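Local atomic coordinates of cytosol aminopeptidase (Coxiella burnetii, PDB entry 3IJ3), a protein that probably acts as a manganese-dependent aminopeptidase of the M17 family, removing residues from the amino ends of peptides. Residues A[200-205]-A[235-240]; A[242-247]-A[293-298]; A[349-354]-A[441-446]. One frame throughout, in Å; residues are numbered along the deposited sequence.

Interaction 1 of 3, residues A[200-205]-A[235-240]. With SO4 (sulfate ion), chain G.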
# COMPACT_ATOMS: atom_id res chain seq x y z
N PHE A 200 38.35 -33.52 8.22
CA PHE A 200 39.36 -33.14 9.22
C PHE A 200 39.25 -33.81 10.57
O PHE A 200 39.94 -33.42 11.51
CB PHE A 200 39.21 -31.61 9.45
CG PHE A 200 39.12 -30.85 8.19
CD1 PHE A 200 40.25 -30.65 7.41
CD2 PHE A 200 37.90 -30.38 7.73
CE1 PHE A 200 40.17 -30.01 6.19
CE2 PHE A 200 37.82 -29.73 6.51
CZ PHE A 200 38.97 -29.55 5.74
N GLU A 201 38.39 -34.82 10.64
CA GLU A 201 38.05 -35.51 11.86
C GLU A 201 37.67 -34.54 13.00
O GLU A 201 38.07 -34.70 14.14
CB GLU A 201 39.09 -36.59 12.25
CG GLU A 201 39.10 -37.77 11.26
CD GLU A 201 37.75 -38.49 11.16
OE1 GLU A 201 37.27 -38.74 10.03
OE2 GLU A 201 37.14 -38.76 12.22
N ALA A 202 36.90 -33.51 12.64
CA ALA A 202 36.32 -32.57 13.62
C ALA A 202 35.14 -33.31 14.24
O ALA A 202 34.63 -34.27 13.64
CB ALA A 202 35.85 -31.30 12.96
N LYS A 203 34.72 -32.91 15.44
CA LYS A 203 33.59 -33.54 16.12
C LYS A 203 32.36 -32.66 15.93
O LYS A 203 32.48 -31.43 15.92
CB LYS A 203 33.87 -33.75 17.65
CG LYS A 203 33.91 -32.46 18.47
CD LYS A 203 33.65 -32.59 20.03
CE LYS A 203 34.86 -32.82 20.87
NZ LYS A 203 34.49 -32.69 22.32
N VAL A 204 31.21 -33.28 15.75
CA VAL A 204 29.96 -32.55 15.58
C VAL A 204 28.88 -33.12 16.48
O VAL A 204 28.66 -34.35 16.52
CB VAL A 204 29.45 -32.61 14.12
CG1 VAL A 204 28.16 -31.78 13.96
CG2 VAL A 204 30.52 -32.12 13.15
N LYS A 205 28.20 -32.22 17.18
CA LYS A 205 27.09 -32.52 18.05
C LYS A 205 25.88 -31.79 17.46
O LYS A 205 26.01 -30.64 17.07
CB LYS A 205 27.40 -31.97 19.47
CG LYS A 205 26.23 -31.97 20.41
CD LYS A 205 26.64 -31.66 21.85
CE LYS A 205 27.17 -30.29 22.06
NZ LYS A 205 27.42 -30.09 23.52
N LEU A 235 30.16 -27.79 16.17
CA LEU A 235 31.38 -28.46 15.70
C LEU A 235 32.60 -27.97 16.45
O LEU A 235 32.72 -26.76 16.74
CB LEU A 235 31.56 -28.24 14.19
CG LEU A 235 32.88 -28.69 13.50
CD1 LEU A 235 32.69 -28.88 11.99
CD2 LEU A 235 34.02 -27.68 13.75
N LYS A 236 33.51 -28.89 16.77
CA LYS A 236 34.77 -28.55 17.42
C LYS A 236 35.95 -29.22 16.73
O LYS A 236 35.86 -30.36 16.27
CB LYS A 236 34.78 -28.90 18.91
CG LYS A 236 33.88 -28.00 19.72
CD LYS A 236 33.93 -28.26 21.22
CE LYS A 236 33.25 -27.11 21.96
NZ LYS A 236 33.32 -27.25 23.45
N TRP A 237 37.07 -28.51 16.70
CA TRP A 237 38.30 -29.00 16.09
C TRP A 237 39.51 -28.31 16.68
O TRP A 237 39.43 -27.17 17.09
CB TRP A 237 38.27 -28.72 14.57
CG TRP A 237 39.53 -28.96 13.80
CD1 TRP A 237 39.83 -30.06 13.09
CD2 TRP A 237 40.64 -28.06 13.64
NE1 TRP A 237 41.07 -29.93 12.49
CE2 TRP A 237 41.58 -28.69 12.80
CE3 TRP A 237 40.92 -26.76 14.09
CZ2 TRP A 237 42.79 -28.09 12.43
CZ3 TRP A 237 42.12 -26.16 13.73
CH2 TRP A 237 43.04 -26.83 12.90
N GLY A 238 40.63 -29.02 16.73
CA GLY A 238 41.87 -28.41 17.14
C GLY A 238 42.36 -28.76 18.51
O GLY A 238 41.65 -29.38 19.31
N ASP A 239 43.59 -28.32 18.78
CA ASP A 239 44.26 -28.56 20.05
C ASP A 239 43.53 -27.85 21.17
O ASP A 239 43.30 -26.65 21.10
CB ASP A 239 45.71 -28.05 19.96
CG ASP A 239 46.57 -28.47 21.16
OD1 ASP A 239 46.06 -28.58 22.29
OD2 ASP A 239 47.78 -28.67 20.95
N ILE A 240 43.17 -28.59 22.21
CA ILE A 240 42.43 -28.04 23.35
C ILE A 240 43.23 -26.97 24.11
O ILE A 240 42.65 -26.17 24.84
CB ILE A 240 41.95 -29.16 24.33
CG1 ILE A 240 40.95 -28.60 25.35
CG2 ILE A 240 43.11 -29.82 25.01
CD1 ILE A 240 39.75 -27.91 24.73
S SO4 G . 35.39 -29.49 24.89
O1 SO4 G . 34.95 -30.55 23.99
O2 SO4 G . 36.66 -29.88 25.51
O3 SO4 G . 35.60 -28.27 24.14
O4 SO4 G . 34.41 -29.27 25.94
O HOH W 1 42.70 -31.92 10.97
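K203 and K236 run side by side from paired strands, although their first torsions differ: CG of K203 sits between its backbone N and carbonyl carbon (chi1 70°), whereas CG of K236 is anti to the carbonyl carbon (chi1 -71°). The aliphatic parts touch, K203 CG lying 3.7 Å from K236 CB. Beyond them the K203 chain bends at chi3 while that of K236 stays extended, and both ammonium groups reach one sulfate, probably from the crystallisation liquor: K203 NZ binds its O1 at 2.8 Å and K236 NZ its O3 at 2.6 Å. The anion would offset the two like charges, and E349 gives K236 a second partner in a salt bridge. The pairing is antiparallel and hydrogen-bonded, with K203 N to K236 O and K236 N to K203 O both 2.9 Å; it joins strand 203-208, entered through a Schellman motif after helix 186-200, to strand 231-237 in the mixed sheet of the catalytic domain. On the other sheet face V204 CG2 meets L235 CD1 at 4.1 Å, against helix 186-200. A202 CB packs 3.9 Å from W237 CB. At the edge of the indole, in its plane, a water accepts from W237 NE1 at 3.0 Å and donates to F200 O, so that one water links F200 to W237. M288 of helix 275-289 touches F200, A202 and W237.

Interaction 2 of 3, residues A[242-247]-A[293-298]. With SO4 (sulfate ion), chain G.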
# COMPACT_ATOMS: atom_id res chain seq x y z
N ALA A 242 45.03 -24.60 22.53
CA ALA A 242 45.15 -23.42 21.66
C ALA A 242 44.08 -22.37 21.96
O ALA A 242 43.05 -22.69 22.55
CB ALA A 242 45.06 -23.85 20.18
N PRO A 243 44.30 -21.12 21.51
CA PRO A 243 43.30 -20.07 21.75
C PRO A 243 41.98 -20.44 21.12
O PRO A 243 41.96 -20.92 20.00
CB PRO A 243 43.89 -18.84 21.05
CG PRO A 243 45.34 -19.13 20.94
CD PRO A 243 45.46 -20.60 20.77
N LYS A 244 40.89 -20.16 21.83
CA LYS A 244 39.57 -20.49 21.35
C LYS A 244 39.02 -19.42 20.41
O LYS A 244 38.90 -18.26 20.79
CB LYS A 244 38.61 -20.70 22.51
CG LYS A 244 38.85 -21.95 23.35
CD LYS A 244 37.80 -22.03 24.46
CE LYS A 244 37.83 -23.38 25.20
NZ LYS A 244 39.09 -23.61 25.88
N VAL A 245 38.72 -19.83 19.18
CA VAL A 245 38.08 -18.96 18.18
C VAL A 245 36.75 -19.64 17.92
O VAL A 245 36.74 -20.81 17.48
CB VAL A 245 38.89 -18.85 16.90
CG1 VAL A 245 38.08 -18.10 15.80
CG2 VAL A 245 40.23 -18.17 17.18
N THR A 246 35.65 -18.94 18.18
CA THR A 246 34.31 -19.48 18.00
C THR A 246 33.56 -18.70 16.93
O THR A 246 33.47 -17.45 17.00
CB THR A 246 33.51 -19.50 19.33
OG1 THR A 246 34.20 -20.29 20.30
CG2 THR A 246 32.02 -20.04 19.11
N LEU A 247 33.04 -19.43 15.94
CA LEU A 247 32.31 -18.88 14.82
C LEU A 247 30.84 -19.24 14.98
O LEU A 247 30.50 -20.36 15.35
CB LEU A 247 32.82 -19.48 13.51
CG LEU A 247 34.33 -19.40 13.26
CD1 LEU A 247 34.68 -20.05 11.87
CD2 LEU A 247 34.86 -17.96 13.36
N PRO A 293 46.54 -22.67 14.17
CA PRO A 293 46.72 -23.15 15.54
C PRO A 293 45.75 -22.52 16.55
O PRO A 293 46.15 -21.72 17.42
CB PRO A 293 48.18 -22.81 15.85
CG PRO A 293 48.43 -21.59 15.05
CD PRO A 293 47.61 -21.72 13.80
N VAL A 294 44.49 -22.91 16.41
CA VAL A 294 43.42 -22.46 17.27
C VAL A 294 42.54 -23.64 17.65
O VAL A 294 42.62 -24.71 17.04
CB VAL A 294 42.52 -21.40 16.58
CG1 VAL A 294 43.34 -20.15 16.22
CG2 VAL A 294 41.79 -21.96 15.32
N ARG A 295 41.75 -23.43 18.69
CA ARG A 295 40.72 -24.37 19.12
C ARG A 295 39.44 -23.79 18.52
O ARG A 295 38.90 -22.80 19.01
CB ARG A 295 40.65 -24.47 20.64
CG ARG A 295 39.56 -25.37 21.18
CD ARG A 295 39.59 -26.80 20.63
NE ARG A 295 38.56 -27.62 21.29
CZ ARG A 295 38.35 -28.92 21.07
NH1 ARG A 295 39.08 -29.61 20.18
NH2 ARG A 295 37.39 -29.54 21.77
N LEU A 296 38.99 -24.40 17.43
CA LEU A 296 37.85 -23.93 16.67
C LEU A 296 36.53 -24.52 17.16
O LEU A 296 36.44 -25.72 17.46
CB LEU A 296 38.01 -24.32 15.21
CG LEU A 296 36.84 -24.05 14.24
CD1 LEU A 296 36.63 -22.54 14.08
CD2 LEU A 296 37.14 -24.73 12.90
N ARG A 297 35.52 -23.67 17.24
CA ARG A 297 34.18 -24.12 17.52
C ARG A 297 33.29 -23.38 16.53
O ARG A 297 33.51 -22.19 16.25
CB ARG A 297 33.77 -23.81 18.96
CG ARG A 297 32.38 -24.26 19.29
CD ARG A 297 32.00 -23.91 20.71
NE ARG A 297 30.86 -24.68 21.18
CZ ARG A 297 30.29 -24.51 22.38
NH1 ARG A 297 30.72 -23.55 23.21
NH2 ARG A 297 29.28 -25.29 22.75
N LEU A 298 32.32 -24.09 15.96
CA LEU A 298 31.34 -23.54 15.03
C LEU A 298 29.95 -23.86 15.54
O LEU A 298 29.61 -25.03 15.76
CB LEU A 298 31.55 -24.13 13.63
CG LEU A 298 30.43 -23.92 12.60
CD1 LEU A 298 30.38 -22.44 12.14
CD2 LEU A 298 30.66 -24.81 11.39
S SO4 G . 35.39 -29.49 24.89
O1 SO4 G . 34.95 -30.55 23.99
O2 SO4 G . 36.66 -29.88 25.51
O3 SO4 G . 35.60 -28.27 24.14
O4 SO4 G . 34.41 -29.27 25.94
O HOH W 2 36.48 -22.10 20.38
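Backbone hydrogen bonds between V245 and its partners R295 and R297 carry the centre of this parallel ladder. V245 N donates to R295 O at 3.0 Å, and R297 N returns a bond to V245 O. The ladder is extended by R295 N to P243 O and by L247 N to R297 O, both 2.8 Å. The pair is the strand part of a beta-alpha-beta crossover in the sheet of the catalytic domain: strand 244-252 leads through helix 275-289 to its parallel neighbour, strand 295-305. A water donates to both T246 OG1 and R295 O, so the hydroxyl and a ladder carbonyl are joined across the strands. Apolar contacts gather on the face of V245 and L247: V245 CG2 meets V294 CG1 at 3.8 Å, and L247 CD1 meets L296 CD1 at 3.9 Å. The opposite face is polar at its tips but aliphatic at its base. There K244 and R295 point the same way, their CG atoms 4.1 Å apart. With CG anti to the backbone N (chi1 177°) and a bend at chi2, R295 carries its guanidinium to the sulfate, NH2 bonding O3 at 3.2 Å, while NH1 is held by the carbonyl of G238. R297, extended from CG to NE, lies alongside T246 and ends in salt bridges with D234, E345 and E349. Helix 275-289 packs on V294, L296 and L298, Y481 of helix 470-481 touches V245 and V294, and strands 231-237 and 353-359 flank the pair within the sheet.

Interaction 3 of 3, residues A[349-354]-A[441-446]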
# COMPACT_ATOMS: atom_id res chain seq x y z
N GLU A 349 32.49 -20.34 27.47
CA GLU A 349 33.88 -20.81 27.44
C GLU A 349 34.93 -19.70 27.54
O GLU A 349 36.13 -19.98 27.51
CB GLU A 349 34.13 -21.58 26.13
CG GLU A 349 33.34 -22.85 26.00
CD GLU A 349 33.69 -23.64 24.75
OE1 GLU A 349 33.77 -23.04 23.66
OE2 GLU A 349 33.83 -24.89 24.87
N ASP A 350 34.50 -18.44 27.63
CA ASP A 350 35.42 -17.29 27.67
C ASP A 350 36.45 -17.41 26.51
O ASP A 350 37.67 -17.43 26.74
CB ASP A 350 36.13 -17.19 29.02
CG ASP A 350 36.87 -15.87 29.18
OD1 ASP A 350 36.48 -14.89 28.51
OD2 ASP A 350 37.84 -15.82 29.96
N PRO A 351 35.96 -17.51 25.28
CA PRO A 351 36.83 -17.68 24.14
C PRO A 351 37.68 -16.45 23.86
O PRO A 351 37.35 -15.34 24.32
CB PRO A 351 35.85 -17.96 22.98
CG PRO A 351 34.61 -17.27 23.36
CD PRO A 351 34.56 -17.30 24.87
N ASP A 352 38.77 -16.64 23.11
CA ASP A 352 39.65 -15.53 22.74
C ASP A 352 38.97 -14.59 21.74
O ASP A 352 39.27 -13.39 21.71
CB ASP A 352 40.95 -16.06 22.13
CG ASP A 352 42.05 -15.01 22.09
OD1 ASP A 352 42.36 -14.43 23.15
OD2 ASP A 352 42.67 -14.81 21.02
N LEU A 353 38.06 -15.14 20.93
CA LEU A 353 37.36 -14.39 19.89
C LEU A 353 36.08 -15.09 19.47
O LEU A 353 36.03 -16.32 19.42
CB LEU A 353 38.26 -14.32 18.63
CG LEU A 353 37.66 -13.68 17.37
CD1 LEU A 353 37.43 -12.19 17.60
CD2 LEU A 353 38.62 -13.94 16.20
N ILE A 354 35.04 -14.29 19.23
CA ILE A 354 33.78 -14.78 18.68
C ILE A 354 33.51 -13.98 17.41
O ILE A 354 33.62 -12.74 17.44
CB ILE A 354 32.56 -14.60 19.61
CG1 ILE A 354 32.80 -15.30 20.95
CG2 ILE A 354 31.25 -15.11 18.89
CD1 ILE A 354 31.69 -15.03 22.02
N ASP A 441 31.46 -7.31 27.14
CA ASP A 441 32.45 -6.42 26.53
C ASP A 441 33.87 -6.96 26.71
O ASP A 441 34.79 -6.53 26.00
CB ASP A 441 32.40 -5.01 27.13
CG ASP A 441 31.20 -4.19 26.66
OD1 ASP A 441 30.56 -4.54 25.64
OD2 ASP A 441 30.92 -3.18 27.32
N GLN A 442 34.05 -7.89 27.65
CA GLN A 442 35.38 -8.48 27.91
C GLN A 442 35.80 -9.60 26.95
O GLN A 442 36.94 -10.08 27.01
CB GLN A 442 35.49 -9.00 29.36
CG GLN A 442 35.11 -7.93 30.41
CD GLN A 442 35.83 -6.60 30.21
OE1 GLN A 442 35.21 -5.54 30.30
NE2 GLN A 442 37.13 -6.66 29.90
N ILE A 443 34.87 -10.04 26.10
CA ILE A 443 35.15 -11.07 25.12
C ILE A 443 35.19 -10.40 23.74
O ILE A 443 34.18 -9.86 23.31
CB ILE A 443 34.05 -12.16 25.12
CG1 ILE A 443 33.99 -12.85 26.49
CG2 ILE A 443 34.29 -13.19 24.02
CD1 ILE A 443 32.73 -13.74 26.68
N PRO A 444 36.34 -10.44 23.04
CA PRO A 444 36.40 -9.79 21.71
C PRO A 444 35.39 -10.43 20.77
O PRO A 444 35.39 -11.65 20.59
CB PRO A 444 37.85 -10.05 21.27
CG PRO A 444 38.58 -10.23 22.52
CD PRO A 444 37.65 -10.97 23.43
N TRP A 445 34.51 -9.61 20.21
CA TRP A 445 33.41 -10.09 19.36
C TRP A 445 33.17 -9.22 18.14
O TRP A 445 33.05 -7.98 18.26
CB TRP A 445 32.13 -10.18 20.24
CG TRP A 445 30.85 -10.30 19.48
CD1 TRP A 445 30.45 -11.33 18.66
CD2 TRP A 445 29.76 -9.37 19.50
NE1 TRP A 445 29.18 -11.07 18.14
CE2 TRP A 445 28.74 -9.87 18.65
CE3 TRP A 445 29.54 -8.14 20.15
CZ2 TRP A 445 27.54 -9.20 18.44
CZ3 TRP A 445 28.32 -7.46 19.91
CH2 TRP A 445 27.35 -8.00 19.06
N ALA A 446 33.08 -9.85 16.97
CA ALA A 446 32.80 -9.18 15.72
C ALA A 446 31.54 -9.81 15.13
O ALA A 446 31.38 -11.05 15.16
CB ALA A 446 33.98 -9.31 14.70
O HOH W 3 37.47 -12.45 28.89
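I354 faces I443 and W445 across the start of a parallel strand pair, and its side chain illustrates how one branched residue can serve two neighbours. Its CB lies 4.0 Å from W445 CD1. From there the chain divides. CG2, anti to the backbone N, approaches the same indole carbon, W445 CD1, at 3.9 Å. CG1, anti to the carbonyl carbon (chi1 -58°), comes near I443 CG2, and the terminal CD1 reaches that methyl at 3.8 Å. The I443 methyl also touches P351, so it sits among the carbonyl O and ring CG of the proline and the tip of I354. Helix 335-347 packs on both isoleucines, L343, A346 and V347 touching I354 and V347 touching I443 as well. Two backbone bonds bracket I354: its N donates to P444 O at 3.0 Å, and its O accepts from A446 N. Next to these bonds the P444 ring lies on D352 O, with CG at 3.3 Å, while L353 CD1 lies against the P444 carbonyl. The contact thus sets strand 353-359 beside strand 445-454 in the central sheet of the catalytic domain. W445 turns its NE1 to D356, and D352 bonds to Y481. At the outer end a water lies 2.7 Å from D350 OD1 and 3.1 Å from Q442 O. The chemistry implies a division of labour: main-chain bonds set the register and aliphatic groups pack the buried side, while the D350 carboxylate and the Q442 carbonyl meet water at the exposed end.

Overall arrangement
The three contacts sample neighbouring strand pairs of one mixed sheet in the catalytic domain. Interaction 1 lies at the surface and is antiparallel; interaction 2 is partly buried and interaction 3 buried, both parallel. Interactions 1 and 2 meet where strands 231-237 and 295-305 adjoin, as L235 O pairs with L298 N, and share a sulfate. Interactions 2 and 3 join through strands 244-252 and 353-359, with T246 N bonding L353 O. E349 links all three, bridging to K236 and R297. Chemistry follows position: lysines and an arginine collect round sulfate toward the surface, interaction 2 sets charged K244, R295 and R297 on one face against aliphatic V245, L247, L296 and L298, while interaction 3 is mainly apolar.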